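ORF 37 (Human herpesvirus 8 type M, PDB 3FHD) degrades double- and single-stranded DNA as a metal-dependent exonuclease and endonuclease, helping to process branched viral DNA intermediates into packaged unit-length genomes. Local coordinates at residues Glu103-Phe108 against His138-Leu143. Sequence-based numbering, arbitrary orientation.
Sequences EDVCNF and HHICCL
Phe-108 reaches across to the helix of His-139 and lays one ring face over CD2 of the imidazole. His-139 CD2 sits beneath that face, near the margin of the ring, 3.4 Å from Phe-108 CD1. The ring centroids are 4.3 Å apart and the planes are tilted by 32°, an oblique meeting. Both side chains leave their helices with CG anti to the backbone N (chi1 near 180° in both), which sends the two rings into the gap from either helix.

The other side-chain contacts are made by the branched aliphatic residues. Ile-140 starts off to one side, but its end turns in: CD1 meets Phe-108 CD2 at 3.3 Å, a tight approach, and lies 4.3 Å from Val-105 CG1. One turn further on, Leu-143 and Val-105 pass side by side, pointing opposite ways, with Val-105 CG2 coming 3.6 Å from Leu-143 CB.

One contact involves the backbone: Leu-143 CD1 rests 3.6 Å from the O of Asp-104, a carbonyl already bonded to Phe-108 N within its own helix. The Asp-104 carboxylate turns from the interface.

Val-105 also packs on Phe-93 of helix 83-100, and Ile-140 on Met-132. Segments 104-108 and 138-143 run nearly antiparallel (162°), their axes coming within 9.7 Å, and join mainly through side chains in the helical part of this PD-(D/E)XK-superfamily nuclease, away from the magnesium site.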
loop_
_atom_site.group_PDB
_atom_site.type_symbol
_atom_site.label_atom_id
_atom_site.label_comp_id
_atom_site.label_asym_id
_atom_site.label_seq_id
_atom_site.Cartn_x
_atom_site.Cartn_y
_atom_site.Cartn_z
ATOM N N GLU A 103 -4.723 -8.892 21.767
ATOM C CA GLU A 103 -4.933 -8.012 22.918
ATOM C C GLU A 103 -3.717 -7.138 23.274
ATOM O O GLU A 103 -3.794 -6.288 24.156
ATOM C CB GLU A 103 -5.390 -8.837 24.120
ATOM N N ASP A 104 -2.626 -7.325 22.546
ATOM C CA ASP A 104 -1.361 -6.614 22.764
ATOM C C ASP A 104 -1.461 -5.077 22.708
ATOM O O ASP A 104 -0.726 -4.378 23.416
ATOM C CB ASP A 104 -0.311 -7.121 21.767
ATOM C CG ASP A 104 -0.050 -8.636 21.914
ATOM O OD1 ASP A 104 -0.560 -9.450 21.076
ATOM O OD2 ASP A 104 0.631 -9.016 22.892
ATOM N N VAL A 105 -2.352 -4.563 21.858
ATOM C CA VAL A 105 -2.448 -3.105 21.619
ATOM C C VAL A 105 -3.057 -2.453 22.848
ATOM O O VAL A 105 -2.490 -1.514 23.412
ATOM C CB VAL A 105 -3.255 -2.753 20.364
ATOM C CG1 VAL A 105 -3.513 -1.244 20.286
ATOM C CG2 VAL A 105 -2.532 -3.217 19.117
ATOM N N CYS A 106 -4.199 -2.991 23.275
ATOM C CA CYS A 106 -4.888 -2.529 24.452
ATOM C C CYS A 106 -4.003 -2.686 25.708
ATOM O O CYS A 106 -3.924 -1.772 26.536
ATOM C CB CYS A 106 -6.230 -3.288 24.561
ATOM S SG CYS A 106 -7.399 -2.715 25.769
ATOM N N ASN A 107 -3.303 -3.819 25.834
ATOM C CA ASN A 107 -2.428 -4.047 26.982
ATOM C C ASN A 107 -1.369 -2.970 27.096
ATOM O O ASN A 107 -1.094 -2.506 28.191
ATOM C CB ASN A 107 -1.745 -5.409 26.908
ATOM C CG ASN A 107 -2.689 -6.553 27.243
ATOM O OD1 ASN A 107 -3.728 -6.350 27.855
ATOM N ND2 ASN A 107 -2.321 -7.766 26.837
ATOM N N PHE A 108 -0.786 -2.593 25.956
ATOM C CA PHE A 108 0.267 -1.569 25.921
ATOM C C PHE A 108 -0.215 -0.180 26.366
ATOM O O PHE A 108 0.467 0.482 27.161
ATOM C CB PHE A 108 0.936 -1.479 24.547
ATOM C CG PHE A 108 2.148 -0.541 24.518
ATOM C CD1 PHE A 108 3.419 -1.000 24.904
ATOM C CD2 PHE A 108 2.009 0.789 24.120
ATOM C CE1 PHE A 108 4.533 -0.138 24.888
ATOM C CE2 PHE A 108 3.107 1.659 24.108
ATOM C CZ PHE A 108 4.376 1.197 24.486
ATOM N N HIS A 138 5.025 4.913 17.801
ATOM C CA HIS A 138 5.661 3.948 16.900
ATOM C C HIS A 138 5.375 2.507 17.318
ATOM O O HIS A 138 5.025 1.636 16.478
ATOM C CB HIS A 138 7.176 4.179 16.857
ATOM C CG HIS A 138 7.902 3.240 15.936
ATOM N ND1 HIS A 138 9.026 2.546 16.317
ATOM C CD2 HIS A 138 7.655 2.878 14.656
ATOM C CE1 HIS A 138 9.439 1.791 15.315
ATOM N NE2 HIS A 138 8.623 1.975 14.296
ATOM N N HIS A 139 5.534 2.240 18.609
ATOM C CA HIS A 139 5.249 0.906 19.127
ATOM C C HIS A 139 3.778 0.488 18.910
ATOM O O HIS A 139 3.533 -0.612 18.415
ATOM C CB HIS A 139 5.661 0.754 20.595
ATOM C CG HIS A 139 5.489 -0.640 21.096
ATOM N ND1 HIS A 139 6.468 -1.599 20.975
ATOM C CD2 HIS A 139 4.441 -1.248 21.698
ATOM C CE1 HIS A 139 6.045 -2.731 21.511
ATOM N NE2 HIS A 139 4.811 -2.546 21.942
ATOM N N ILE A 140 2.831 1.372 19.210
ATOM C CA ILE A 140 1.416 1.119 18.927
ATOM C C ILE A 140 1.148 0.810 17.428
ATOM O O ILE A 140 0.471 -0.176 17.065
ATOM C CB ILE A 140 0.512 2.269 19.480
ATOM C CG1 ILE A 140 0.450 2.275 21.044
ATOM C CG2 ILE A 140 -0.878 2.245 18.824
ATOM C CD1 ILE A 140 -0.135 1.036 21.650
ATOM N N CYS A 141 1.694 1.640 16.544
ATOM C CA CYS A 141 1.491 1.459 15.113
ATOM C C CYS A 141 2.047 0.123 14.603
ATOM O O CYS A 141 1.436 -0.550 13.738
ATOM C CB CYS A 141 2.080 2.655 14.371
ATOM S SG CYS A 141 1.145 4.185 14.678
ATOM N N CYS A 142 3.176 -0.282 15.169
ATOM C CA CYS A 142 3.773 -1.583 14.871
ATOM C C CYS A 142 2.892 -2.737 15.351
ATOM O O CYS A 142 2.799 -3.769 14.670
ATOM C CB CYS A 142 5.155 -1.703 15.508
ATOM S SG CYS A 142 6.409 -0.730 14.640
ATOM N N LEU A 143 2.276 -2.577 16.520
ATOM C CA LEU A 143 1.398 -3.631 17.049
ATOM C C LEU A 143 0.125 -3.765 16.216
ATOM O O LEU A 143 -0.333 -4.883 15.958
ATOM C CB LEU A 143 1.064 -3.353 18.522
ATOM C CG LEU A 143 2.134 -3.646 19.589
ATOM C CD1 LEU A 143 1.515 -3.203 20.907
ATOM C CD2 LEU A 143 2.632 -5.123 19.669
#